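Local coordinates for protein phosphoribosylglycinamide synthetase (Anaerococcus prevotii, PDB 4DIM) that probably acts as an ATP-dependent, metal-requiring ligase of the ATP-grasp type, related to enzymes that make phosphoribosylglycinamide, at residues A[49-54]-A[68-73]; A[53-56]-A[62-65]. One frame throughout, in Å; residues are numbered along the deposited sequence.

Contact 1 of 2, residues A[49-54]-A[68-73]; sequences ADEISY and KDLNLD
The carboxylate of Glu51 is the flat group of this contact, and it meets Leu70 through one oxygen: OE2 of Glu51 lies 4.4 Å from CD2 of Leu70. That methyl comes up to the oxygen from not far off the carboxylate plane and does not stack over the group. Both oxygens have polar partners elsewhere. OE1 takes a hydrogen bond from His32, while OE2 forms a salt bridge with Arg9, whose NH1 is also hydrogen-bonded to the carbonyl oxygen of Leu70. Arg9 therefore ties the two segments together through a shared cationic nitrogen, which probably also steadies the negative charge of Glu51.

Between the segments themselves the contact is van der Waals packing, with about 100 Å² buried in all. Leu70 supplies the apolar half, presenting both its methyls to the hydroxyl of Ser53. The OG atom of Ser53 sits 3.6 Å from CD1 of Leu70 and 3.9 Å from CD2 of Leu70. Ser53 brings its hydroxyl there by setting OG anti to the backbone N (chi1 -167°), and its CB adds a looser touch to CD1. The backbones stay well apart, 8.6 Å between the CA atoms of Ser53 and Leu70, leaving side chains to span the distance.

This is loop-on-strand packing at the surface: the segment leading into strand 74-76 lays a leucine against the edge strand 51-54 of a parallel sheet whose strands run 51-54, 32-37, 9-13, 74-76, an order familiar from Rossmann-like domains and consistent with the N-terminal domain of ATP-grasp enzymes.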
ATOM      1  N   ALA A  49      15.615 -15.377   6.059  1.00107.35           N
ATOM      2  CA  ALA A  49      16.507 -15.228   4.896  1.00105.24           C
ATOM      3  C   ALA A  49      17.714 -16.130   4.964  1.00105.84           C
ATOM      4  O   ALA A  49      18.333 -16.261   6.022  1.00106.72           O
ATOM      5  CB  ALA A  49      16.971 -13.789   4.740  1.00104.79           C
ATOM      6  N   ASP A  50      18.061 -16.735   3.822  1.00100.30           N
ATOM      7  CA  ASP A  50      19.245 -17.590   3.698  1.00101.64           C
ATOM      8  C   ASP A  50      20.522 -16.718   3.541  1.00103.22           C
ATOM      9  O   ASP A  50      21.585 -17.086   4.043  1.00105.15           O
ATOM     10  CB  ASP A  50      19.109 -18.548   2.498  1.00104.98           C
ATOM     11  CG  ASP A  50      17.951 -19.521   2.580  1.00118.18           C
ATOM     12  OD1 ASP A  50      16.880 -19.121   3.069  1.00118.64           O
ATOM     13  OD2 ASP A  50      18.102 -20.673   2.095  1.00127.42           O
ATOM     14  N   GLU A  51      20.398 -15.570   2.845  1.00 95.77           N
ATOM     15  CA  GLU A  51      21.480 -14.623   2.574  1.00 96.10           C
ATOM     16  C   GLU A  51      21.056 -13.183   2.918  1.00 95.80           C
ATOM     17  O   GLU A  51      19.866 -12.896   2.994  1.00 89.38           O
ATOM     18  CB  GLU A  51      21.825 -14.689   1.069  1.00 98.80           C
ATOM     19  CG  GLU A  51      23.288 -14.643   0.704  1.00112.04           C
ATOM     20  CD  GLU A  51      23.513 -15.192  -0.690  1.00135.77           C
ATOM     21  OE1 GLU A  51      23.168 -16.375  -0.915  1.00129.44           O
ATOM     22  OE2 GLU A  51      23.978 -14.432  -1.572  1.00128.88           O
ATOM     23  N   ILE A  52      22.051 -12.283   3.110  1.00 95.20           N
ATOM     24  CA  ILE A  52      21.840 -10.858   3.348  1.00 93.53           C
ATOM     25  C   ILE A  52      22.749 -10.131   2.439  1.00 97.08           C
ATOM     26  O   ILE A  52      23.929 -10.450   2.424  1.00100.14           O
ATOM     27  CB  ILE A  52      22.062 -10.408   4.810  1.00 97.44           C
ATOM     28  CG1 ILE A  52      21.246 -11.298   5.782  1.00 97.86           C
ATOM     29  CG2 ILE A  52      21.704  -8.900   4.964  1.00 96.40           C
ATOM     30  CD1 ILE A  52      21.370 -10.994   7.221  1.00109.92           C
ATOM     31  N   SER A  53      22.218  -9.173   1.672  1.00 91.56           N
ATOM     32  CA  SER A  53      22.988  -8.347   0.731  1.00 92.55           C
ATOM     33  C   SER A  53      22.750  -6.928   1.145  1.00 95.38           C
ATOM     34  O   SER A  53      21.605  -6.480   1.177  1.00 92.95           O
ATOM     35  CB  SER A  53      22.572  -8.600  -0.718  1.00 95.80           C
ATOM     36  OG  SER A  53      23.514  -8.031  -1.613  1.00106.95           O
ATOM     37  N   TYR A  54      23.801  -6.261   1.607  1.00 94.14           N
ATOM     38  CA  TYR A  54      23.658  -4.930   2.131  1.00 92.71           C
ATOM     39  C   TYR A  54      23.573  -3.952   0.971  1.00 97.27           C
ATOM     40  O   TYR A  54      24.443  -3.936   0.105  1.00 99.45           O
ATOM     41  CB  TYR A  54      24.790  -4.617   3.102  1.00 96.27           C
ATOM     42  CG  TYR A  54      24.691  -5.357   4.423  1.00 98.43           C
ATOM     43  CD1 TYR A  54      25.771  -6.066   4.927  1.00103.18           C
ATOM     44  CD2 TYR A  54      23.559  -5.249   5.221  1.00 98.02           C
ATOM     45  CE1 TYR A  54      25.713  -6.686   6.173  1.00104.55           C
ATOM     46  CE2 TYR A  54      23.482  -5.878   6.460  1.00 99.33           C
ATOM     47  CZ  TYR A  54      24.563  -6.595   6.939  1.00108.17           C
ATOM     48  OH  TYR A  54      24.508  -7.205   8.177  1.00107.41           O
ATOM     49  N   LYS A  68      24.227  -7.902 -10.178  1.00108.47           N
ATOM     50  CA  LYS A  68      24.859  -8.616 -11.284  1.00112.42           C
ATOM     51  C   LYS A  68      25.559  -9.898 -10.810  1.00117.67           C
ATOM     52  O   LYS A  68      25.489 -10.926 -11.502  1.00116.67           O
ATOM     53  CB  LYS A  68      25.838  -7.702 -12.049  1.00117.81           C
ATOM     54  CG  LYS A  68      25.181  -7.014 -13.273  1.00138.67           C
ATOM     55  CD  LYS A  68      24.966  -7.974 -14.497  1.00151.00           C
ATOM     56  CE  LYS A  68      24.192  -7.331 -15.635  1.00160.68           C
ATOM     57  NZ  LYS A  68      23.591  -8.331 -16.561  1.00165.55           N
ATOM     58  N   ASP A  69      26.158  -9.858  -9.596  1.00115.46           N
ATOM     59  CA  ASP A  69      26.848 -11.012  -9.030  1.00116.60           C
ATOM     60  C   ASP A  69      25.993 -11.756  -7.974  1.00114.62           C
ATOM     61  O   ASP A  69      26.539 -12.621  -7.303  1.00114.49           O
ATOM     62  CB  ASP A  69      28.196 -10.565  -8.447  1.00121.23           C
ATOM     63  CG  ASP A  69      29.134  -9.935  -9.481  1.00141.13           C
ATOM     64  OD1 ASP A  69      29.844 -10.699 -10.198  1.00146.07           O
ATOM     65  OD2 ASP A  69      29.161  -8.689  -9.575  1.00149.32           O
ATOM     66  N   LEU A  70      24.651 -11.529  -7.899  1.00107.61           N
ATOM     67  CA  LEU A  70      23.813 -12.237  -6.923  1.00104.56           C
ATOM     68  C   LEU A  70      23.087 -13.485  -7.490  1.00110.95           C
ATOM     69  O   LEU A  70      22.435 -14.192  -6.714  1.00109.42           O
ATOM     70  CB  LEU A  70      22.796 -11.290  -6.257  1.00100.27           C
ATOM     71  CG  LEU A  70      23.402 -10.222  -5.302  1.00101.70           C
ATOM     72  CD1 LEU A  70      22.328  -9.366  -4.719  1.00 95.84           C
ATOM     73  CD2 LEU A  70      24.270 -10.848  -4.184  1.00102.24           C
ATOM     74  N   ASN A  71      23.251 -13.824  -8.783  1.00111.06           N
ATOM     75  CA  ASN A  71      22.728 -15.084  -9.329  1.00112.02           C
ATOM     76  C   ASN A  71      21.222 -15.235  -9.093  1.00112.06           C
ATOM     77  O   ASN A  71      20.734 -16.329  -8.787  1.00112.12           O
ATOM     78  CB  ASN A  71      23.486 -16.265  -8.682  1.00113.21           C
ATOM     79  CG  ASN A  71      24.262 -17.086  -9.642  1.00128.52           C
ATOM     80  OD1 ASN A  71      25.357 -16.705 -10.027  1.00117.96           O
ATOM     81  ND2 ASN A  71      23.742 -18.249 -10.017  1.00127.38           N
ATOM     82  N   LEU A  72      20.479 -14.160  -9.305  1.00104.36           N
ATOM     83  CA  LEU A  72      19.049 -14.197  -9.045  1.00100.86           C
ATOM     84  C   LEU A  72      18.215 -14.864 -10.133  1.00106.34           C
ATOM     85  O   LEU A  72      18.558 -14.858 -11.312  1.00108.31           O
ATOM     86  CB  LEU A  72      18.509 -12.775  -8.848  1.00 97.77           C
ATOM     87  CG  LEU A  72      19.259 -11.904  -7.855  1.00100.43           C
ATOM     88  CD1 LEU A  72      18.625 -10.580  -7.795  1.00 97.58           C
ATOM     89  CD2 LEU A  72      19.342 -12.560  -6.492  1.00 99.05           C
ATOM     90  N   ASP A  73      17.088 -15.427  -9.700  1.00103.68           N
ATOM     91  CA  ASP A  73      16.035 -15.976 -10.551  1.00105.15           C
ATOM     92  C   ASP A  73      14.882 -14.974 -10.602  1.00105.27           C
ATOM     93  O   ASP A  73      14.218 -14.882 -11.634  1.00106.90           O
ATOM     94  CB  ASP A  73      15.574 -17.351 -10.063  1.00107.99           C
ATOM     95  CG  ASP A  73      16.634 -18.391 -10.342  1.00122.18           C
ATOM     96  OD1 ASP A  73      16.909 -18.649 -11.538  1.00123.79           O
ATOM     97  OD2 ASP A  73      17.256 -18.879  -9.368  1.00132.20           O
TER

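Contact 2 of 2, residues A[53-56]-A[62-65]; sequences SYMD and EVEQ
As the chain leaves strand 51-54 it passes beside helix 60-66, coming nearest at Met55 and Val63, whose CA atoms are 6.6 Å apart. The polar link is made by Glu62, which reaches back from the helix to the chain just beyond strand 51-54. Its OE1 accepts a hydrogen bond from the backbone N of Asp56 at 2.8 Å, on the syn lone pair, with a moderately bent N-H...O angle of 145°. An extended side chain, CG anti to the backbone N (chi1 -173°), gives Glu62 the length for this, and the same OE1 rests against CA and CB of Met55.

The second carboxylate oxygen of Glu62, OE2, lies 3.9 Å from CB of Asp56. The Asp56 carboxylate turns elsewhere, OD1 being hydrogen-bonded to Ser58, and its OD2 stays 5.1 Å from OE2 of Glu62, a spacing of like charges that may raise the proton affinity of either group slightly. With an alanine in place of Glu62, the Asp56 N-H would probably lose its acceptor and the chain after the strand would be less firmly tied to the helix.

Deeper in, Val63 works through one methyl. CG2 of Val63 packs 4.2 Å from SE of Met55, a selenomethionine whose side chain crosses the valine at about a right angle, and the same methyl touches the carbonyl oxygen of Asp56. Val63 also contacts Ser86 and Ile90 of helix 84-94, while the backbone of Met55 is hydrogen-bonded to Thr37, at the end of the neighbouring strand 32-37; the valine thus stands between the end of strand 51-54 and helix 84-94.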
ATOM      1  N   SER A  53      22.218  -9.173   1.672  1.00 91.56           N
ATOM      2  CA  SER A  53      22.988  -8.347   0.731  1.00 92.55           C
ATOM      3  C   SER A  53      22.750  -6.928   1.145  1.00 95.38           C
ATOM      4  O   SER A  53      21.605  -6.480   1.177  1.00 92.95           O
ATOM      5  CB  SER A  53      22.572  -8.600  -0.718  1.00 95.80           C
ATOM      6  OG  SER A  53      23.514  -8.031  -1.613  1.00106.95           O
ATOM      7  N   TYR A  54      23.801  -6.261   1.607  1.00 94.14           N
ATOM      8  CA  TYR A  54      23.658  -4.930   2.131  1.00 92.71           C
ATOM      9  C   TYR A  54      23.573  -3.952   0.971  1.00 97.27           C
ATOM     10  O   TYR A  54      24.443  -3.936   0.105  1.00 99.45           O
ATOM     11  CB  TYR A  54      24.790  -4.617   3.102  1.00 96.27           C
ATOM     12  CG  TYR A  54      24.691  -5.357   4.423  1.00 98.43           C
ATOM     13  CD1 TYR A  54      25.771  -6.066   4.927  1.00103.18           C
ATOM     14  CD2 TYR A  54      23.559  -5.249   5.221  1.00 98.02           C
ATOM     15  CE1 TYR A  54      25.713  -6.686   6.173  1.00104.55           C
ATOM     16  CE2 TYR A  54      23.482  -5.878   6.460  1.00 99.33           C
ATOM     17  CZ  TYR A  54      24.563  -6.595   6.939  1.00108.17           C
ATOM     18  OH  TYR A  54      24.508  -7.205   8.177  1.00107.41           O
HETATM   19  N   MSE A  55      22.467  -3.194   0.912  1.00 92.53           N
HETATM   20  CA  MSE A  55      22.219  -2.250  -0.175  1.00 91.67           C
HETATM   21  C   MSE A  55      21.162  -1.267   0.208  1.00 98.83           C
HETATM   22  O   MSE A  55      20.246  -1.624   0.938  1.00 98.26           O
HETATM   23  CB  MSE A  55      21.756  -3.004  -1.459  1.00 91.14           C
HETATM   24  CG  MSE A  55      20.506  -3.915  -1.246  1.00 92.00           C
HETATM   25 SE   MSE A  55      19.871  -4.786  -2.835  0.72 95.26          SE
HETATM   26  CE  MSE A  55      21.339  -5.838  -3.278  1.00 96.50           C
ATOM     27  N   ASP A  56      21.264  -0.040  -0.313  1.00 98.92           N
ATOM     28  CA  ASP A  56      20.217   0.968  -0.187  1.00 97.85           C
ATOM     29  C   ASP A  56      19.285   0.726  -1.394  1.00 99.02           C
ATOM     30  O   ASP A  56      19.648   0.977  -2.558  1.00 98.85           O
ATOM     31  CB  ASP A  56      20.771   2.399  -0.124  1.00101.79           C
ATOM     32  CG  ASP A  56      19.686   3.454  -0.155  1.00114.67           C
ATOM     33  OD1 ASP A  56      18.562   3.183   0.390  1.00110.01           O
ATOM     34  OD2 ASP A  56      19.939   4.546  -0.728  1.00125.07           O
ATOM     35  N   GLU A  62      22.663   2.032  -7.485  1.00104.07           N
ATOM     36  CA  GLU A  62      23.468   1.161  -6.613  1.00103.87           C
ATOM     37  C   GLU A  62      22.995  -0.275  -6.693  1.00106.99           C
ATOM     38  O   GLU A  62      23.794  -1.190  -6.792  1.00107.66           O
ATOM     39  CB  GLU A  62      23.377   1.628  -5.156  1.00103.58           C
ATOM     40  CG  GLU A  62      24.310   0.906  -4.198  1.00114.79           C
ATOM     41  CD  GLU A  62      23.797   0.902  -2.776  1.00129.72           C
ATOM     42  OE1 GLU A  62      23.047  -0.036  -2.425  1.00130.39           O
ATOM     43  OE2 GLU A  62      24.088   1.867  -2.030  1.00114.15           O
ATOM     44  N   VAL A  63      21.681  -0.459  -6.626  1.00102.71           N
ATOM     45  CA  VAL A  63      21.048  -1.765  -6.648  1.00100.33           C
ATOM     46  C   VAL A  63      21.371  -2.516  -7.923  1.00104.37           C
ATOM     47  O   VAL A  63      21.700  -3.689  -7.835  1.00104.44           O
ATOM     48  CB  VAL A  63      19.530  -1.610  -6.446  1.00101.18           C
ATOM     49  CG1 VAL A  63      18.769  -2.866  -6.866  1.00100.36           C
ATOM     50  CG2 VAL A  63      19.238  -1.276  -4.991  1.00 99.22           C
ATOM     51  N   GLU A  64      21.260  -1.856  -9.086  1.00101.32           N
ATOM     52  CA  GLU A  64      21.542  -2.441 -10.402  1.00103.44           C
ATOM     53  C   GLU A  64      22.965  -3.049 -10.437  1.00111.05           C
ATOM     54  O   GLU A  64      23.173  -4.126 -10.995  1.00112.16           O
ATOM     55  CB  GLU A  64      21.384  -1.345 -11.477  1.00106.52           C
ATOM     56  CG  GLU A  64      21.558  -1.780 -12.923  1.00117.85           C
ATOM     57  CD  GLU A  64      22.063  -0.693 -13.857  1.00133.57           C
ATOM     58  OE1 GLU A  64      21.669   0.484 -13.684  1.00112.63           O
ATOM     59  OE2 GLU A  64      22.822  -1.033 -14.793  1.00132.00           O
ATOM     60  N   GLN A  65      23.924  -2.358  -9.824  1.00109.32           N
ATOM     61  CA  GLN A  65      25.307  -2.812  -9.769  1.00113.62           C
ATOM     62  C   GLN A  65      25.440  -4.034  -8.865  1.00118.16           C
ATOM     63  O   GLN A  65      26.055  -5.028  -9.245  1.00121.46           O
ATOM     64  CB  GLN A  65      26.243  -1.678  -9.264  1.00116.61           C
ATOM     65  CG  GLN A  65      26.860  -0.767 -10.352  1.00136.89           C
ATOM     66  CD  GLN A  65      25.985  -0.472 -11.559  1.00154.13           C
ATOM     67  OE1 GLN A  65      25.117   0.416 -11.538  1.00149.58           O
ATOM     68  NE2 GLN A  65      26.228  -1.177 -12.662  1.00140.64           N
TER

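Overall arrangement
Contacts 1 and 2 illustrate how one edge strand can be packed by two successive pieces of chain. Both start from strand 51-54, their ranges overlapping at Ser53 and Tyr54; their centres are about 10 Å apart and about 25 Å (contact 1) and 23 Å (contact 2) from the chain's centre. Along the chain the order is strand, helix 60-66 of contact 2, then the 68-73 loop of contact 1, which leads to strand 74-76 at the other margin of the parallel sheet. The two packings join directly, CD1 of Leu70 lying 3.9 Å from CE of Met55. Together they pack the connection between the outermost strands against strand 51-54 and its end, probably in a Rossmann-like domain.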